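Long-range contact in multi-copper Oxidase CueO (Ochrobactrum, PDB 6EVG), which oxidises lignin model compounds and lignosulfonate as a laccase-like multicopper oxidase, probably acting on phenolic groups: residues A[333-338]-A[425-430]. Residues are numbered along the deposited sequence; the frame is centred on the assembly and turned at random.
Sequences RSFFFD and WDLTTK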
ATOM      1  N   ARG A 333     -16.596  17.008  -6.383  1.00 11.36           N
ATOM      2  CA  ARG A 333     -16.074  16.470  -7.615  1.00 11.26           C
ATOM      3  C   ARG A 333     -16.577  15.086  -7.845  1.00 10.43           C
ATOM      4  O   ARG A 333     -17.034  14.427  -6.888  1.00 12.36           O
ATOM      5  CB  ARG A 333     -14.531  16.496  -7.659  1.00 10.82           C
ATOM      6  CG  ARG A 333     -13.919  17.859  -7.455  1.00 11.39           C
ATOM      7  CD  ARG A 333     -12.419  17.832  -7.771  1.00 11.17           C
ATOM      8  NE  ARG A 333     -11.771  19.041  -7.270  1.00 11.53           N
ATOM      9  CZ  ARG A 333     -11.361  20.056  -7.996  1.00 11.98           C
ATOM     10  NH1 ARG A 333     -11.547  20.100  -9.302  1.00 12.50           N
ATOM     11  NH2 ARG A 333     -10.832  21.112  -7.374  1.00 12.31           N
ATOM     12  N   SER A 334     -16.402  14.573  -9.046  1.00 10.34           N
ATOM     13  CA  SER A 334     -16.725  13.224  -9.418  1.00 10.61           C
ATOM     14  C   SER A 334     -15.680  12.661 -10.344  1.00 10.64           C
ATOM     15  O   SER A 334     -15.204  13.364 -11.246  1.00 10.87           O
ATOM     16  CB  SER A 334     -18.083  13.219 -10.144  1.00 11.42           C
ATOM     17  OG  SER A 334     -19.142  13.767  -9.377  1.00 16.47           O
ATOM     18  N   PHE A 335     -15.324  11.377 -10.136  1.00 10.30           N
ATOM     19  CA  PHE A 335     -14.448  10.659 -11.011  1.00 10.22           C
ATOM     20  C   PHE A 335     -14.973   9.291 -11.277  1.00 11.35           C
ATOM     21  O   PHE A 335     -15.480   8.612 -10.356  1.00 13.14           O
ATOM     22  CB  PHE A 335     -12.985  10.626 -10.492  1.00 11.34           C
ATOM     23  CG  PHE A 335     -12.397  11.981 -10.329  1.00 10.13           C
ATOM     24  CD1 PHE A 335     -11.905  12.676 -11.416  1.00 10.78           C
ATOM     25  CD2 PHE A 335     -12.432  12.644  -9.130  1.00 10.36           C
ATOM     26  CE1 PHE A 335     -11.456  13.979 -11.259  1.00 11.24           C
ATOM     27  CE2 PHE A 335     -11.995  13.928  -8.972  1.00 11.28           C
ATOM     28  CZ  PHE A 335     -11.510  14.615 -10.059  1.00 11.15           C
ATOM     29  N   PHE A 336     -14.830   8.829 -12.492  1.00 10.74           N
ATOM     30  CA  PHE A 336     -15.233   7.511 -12.989  1.00 11.18           C
ATOM     31  C   PHE A 336     -13.982   6.760 -13.461  1.00 10.55           C
ATOM     32  O   PHE A 336     -13.186   7.286 -14.268  1.00 11.54           O
ATOM     33  CB  PHE A 336     -16.254   7.677 -14.128  1.00 11.90           C
ATOM     34  CG  PHE A 336     -16.631   6.411 -14.806  1.00 13.09           C
ATOM     35  CD1 PHE A 336     -17.096   5.320 -14.087  1.00 15.66           C
ATOM     36  CD2 PHE A 336     -16.498   6.276 -16.180  1.00 14.80           C
ATOM     37  CE1 PHE A 336     -17.475   4.156 -14.740  1.00 17.09           C
ATOM     38  CE2 PHE A 336     -16.846   5.090 -16.829  1.00 15.01           C
ATOM     39  CZ  PHE A 336     -17.367   4.072 -16.091  1.00 16.50           C
ATOM     40  N   PHE A 337     -13.790   5.545 -12.935  1.00 11.21           N
ATOM     41  CA  PHE A 337     -12.725   4.667 -13.378  1.00 10.97           C
ATOM     42  C   PHE A 337     -13.122   4.050 -14.722  1.00 11.58           C
ATOM     43  O   PHE A 337     -13.836   3.039 -14.793  1.00 13.05           O
ATOM     44  CB  PHE A 337     -12.469   3.562 -12.324  1.00 11.35           C
ATOM     45  CG  PHE A 337     -11.900   4.063 -11.026  1.00 11.61           C
ATOM     46  CD1 PHE A 337     -12.673   4.597 -10.029  1.00 13.20           C
ATOM     47  CD2 PHE A 337     -10.543   4.037 -10.800  1.00 13.71           C
ATOM     48  CE1 PHE A 337     -12.094   4.985  -8.825  1.00 15.03           C
ATOM     49  CE2 PHE A 337      -9.990   4.457  -9.620  1.00 14.31           C
ATOM     50  CZ  PHE A 337     -10.765   4.956  -8.641  1.00 14.63           C
ATOM     51  N   ASP A 338     -12.663   4.706 -15.786  1.00 11.43           N
ATOM     52  CA  ASP A 338     -13.091   4.371 -17.117  1.00 11.82           C
ATOM     53  C   ASP A 338     -12.104   3.398 -17.746  1.00 12.71           C
ATOM     54  O   ASP A 338     -11.007   3.784 -18.201  1.00 12.05           O
ATOM     55  CB  ASP A 338     -13.217   5.659 -17.943  1.00 14.04           C
ATOM     56  CG  ASP A 338     -13.945   5.435 -19.248  1.00 16.77           C
ATOM     57  OD1 ASP A 338     -14.171   4.296 -19.681  1.00 15.04           O
ATOM     58  OD2 ASP A 338     -14.340   6.482 -19.847  1.00 23.27           O
ATOM     59  N   TRP A 425     -15.502  13.944  -2.943  1.00 10.71           N
ATOM     60  CA  TRP A 425     -15.350  13.309  -4.243  1.00 10.62           C
ATOM     61  C   TRP A 425     -16.273  12.086  -4.330  1.00 10.75           C
ATOM     62  O   TRP A 425     -16.202  11.185  -3.464  1.00 11.64           O
ATOM     63  CB  TRP A 425     -13.927  12.876  -4.470  1.00 10.23           C
ATOM     64  CG  TRP A 425     -12.934  13.990  -4.662  1.00 10.34           C
ATOM     65  CD1 TRP A 425     -13.045  15.313  -4.320  1.00 10.59           C
ATOM     66  CD2 TRP A 425     -11.638  13.870  -5.279  1.00 10.10           C
ATOM     67  NE1 TRP A 425     -11.957  16.029  -4.737  1.00 10.65           N
ATOM     68  CE2 TRP A 425     -11.070  15.159  -5.296  1.00  9.72           C
ATOM     69  CE3 TRP A 425     -10.922  12.792  -5.789  1.00 10.41           C
ATOM     70  CZ2 TRP A 425      -9.823  15.417  -5.876  1.00 10.85           C
ATOM     71  CZ3 TRP A 425      -9.680  13.042  -6.366  1.00 11.57           C
ATOM     72  CH2 TRP A 425      -9.160  14.320  -6.419  1.00 11.49           C
ATOM     73  N   ASP A 426     -17.090  12.041  -5.364  1.00 10.74           N
ATOM     74  CA  ASP A 426     -17.865  10.882  -5.818  1.00 12.00           C
ATOM     75  C   ASP A 426     -16.954  10.030  -6.672  1.00 12.41           C
ATOM     76  O   ASP A 426     -16.369  10.544  -7.638  1.00 15.21           O
ATOM     77  CB  ASP A 426     -19.138  11.374  -6.653  1.00 13.76           C
ATOM     78  CG  ASP A 426     -20.226  11.980  -5.801  1.00 15.90           C
ATOM     79  OD1 ASP A 426     -20.675  11.389  -4.808  1.00 21.27           O
ATOM     80  OD2 ASP A 426     -20.716  13.095  -6.102  1.00 22.59           O
ATOM     81  N   LEU A 427     -16.833   8.753  -6.379  1.00 11.23           N
ATOM     82  CA  LEU A 427     -16.040   7.801  -7.152  1.00 10.80           C
ATOM     83  C   LEU A 427     -16.892   6.657  -7.625  1.00 11.83           C
ATOM     84  O   LEU A 427     -17.639   6.092  -6.812  1.00 12.83           O
ATOM     85  CB  LEU A 427     -14.892   7.263  -6.256  1.00 11.00           C
ATOM     86  CG  LEU A 427     -13.927   8.308  -5.732  1.00 11.79           C
ATOM     87  CD1 LEU A 427     -12.894   7.678  -4.800  1.00 12.56           C
ATOM     88  CD2 LEU A 427     -13.215   9.092  -6.836  1.00 13.65           C
ATOM     89  N   THR A 428     -16.819   6.315  -8.912  1.00 11.34           N
ATOM     90  CA  THR A 428     -17.674   5.276  -9.485  1.00 11.86           C
ATOM     91  C   THR A 428     -16.867   4.289 -10.293  1.00 11.86           C
ATOM     92  O   THR A 428     -15.919   4.674 -11.011  1.00 12.27           O
ATOM     93  CB  THR A 428     -18.760   5.932 -10.375  1.00 13.80           C
ATOM     94  OG1 THR A 428     -18.221   6.820 -11.276  1.00 23.08           O
ATOM     95  CG2 THR A 428     -19.602   6.775  -9.657  1.00 13.84           C
ATOM     96  N   THR A 429     -17.276   3.021 -10.193  1.00 11.74           N
ATOM     97  CA  THR A 429     -16.728   1.966 -11.053  1.00 12.55           C
ATOM     98  C   THR A 429     -17.880   1.287 -11.812  1.00 13.66           C
ATOM     99  O   THR A 429     -19.038   1.408 -11.457  1.00 17.18           O
ATOM    100  CB  THR A 429     -15.940   0.917 -10.253  1.00 12.05           C
ATOM    101  OG1 THR A 429     -16.838   0.213  -9.379  1.00 14.52           O
ATOM    102  CG2 THR A 429     -14.876   1.558  -9.401  1.00 12.87           C
ATOM    103  N   LYS A 430     -17.516   0.488 -12.793  1.00 13.79           N
ATOM    104  CA  LYS A 430     -18.471  -0.263 -13.612  1.00 15.86           C
ATOM    105  C   LYS A 430     -18.109  -1.753 -13.683  1.00 16.14           C
ATOM    106  O   LYS A 430     -18.652  -2.574 -12.972  1.00 18.89           O
ATOM    107  CB  LYS A 430     -18.508   0.340 -15.038  1.00 17.96           C
ATOM    108  CG  LYS A 430     -19.418  -0.325 -16.046  1.00 20.54           C
ATOM    109  CD  LYS A 430     -19.322   0.305 -17.434  1.00 23.06           C
ATOM    110  CE  LYS A 430     -20.261  -0.411 -18.411  1.00 26.61           C
ATOM    111  NZ  LYS A 430     -19.871  -0.157 -19.816  1.00 33.99           N
TER
HETATM  112  O   HOH W   1     -21.284  15.121  -7.838  1.00 32.25           O
HETATM  113  O   HOH W   2     -14.913   0.688 -13.841  1.00 16.92           O
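R333 lays its aliphatic chain alongside the indole of W425, with CB over the five-membered ring, 4.0 Å from its centroid, in a CH-pi contact. E423 receives both the indole NE1 and the R333 guanidinium, while the R333 carbonyl accepts D426 N at 2.8 Å. On the other side of the sheet, a water joins S334 OG to D426 OD2, a carboxylate also salt-bridged to R332 and K469. The F335 N-H bonds to D426 O, and chi1 of -60°, CG beside the backbone N, carries its ring to the indole in a tilted edge-to-face pair, planes 50° apart, CE2 3.5 Å from W425 CE3 over the face R333 CB also covers. A leucine in place of W425 would probably leave the F335 edge and R333 methylenes without their shared flat surface, and E423 without its indole donor. F336 CD1 meets T428 OG1 at 3.4 Å, its outer ring edge reaching K430 CB. F337 N bonds nearly straight to T428 O (3.0 Å, 169°), and its ring runs beside T429 CG2 to meet H434, a copper ligand. Parallel pairing of edge strand 332-336 with 422-428 is typical of the mixed sheets of a cupredoxin-type beta-sandwich, here reaching its copper site.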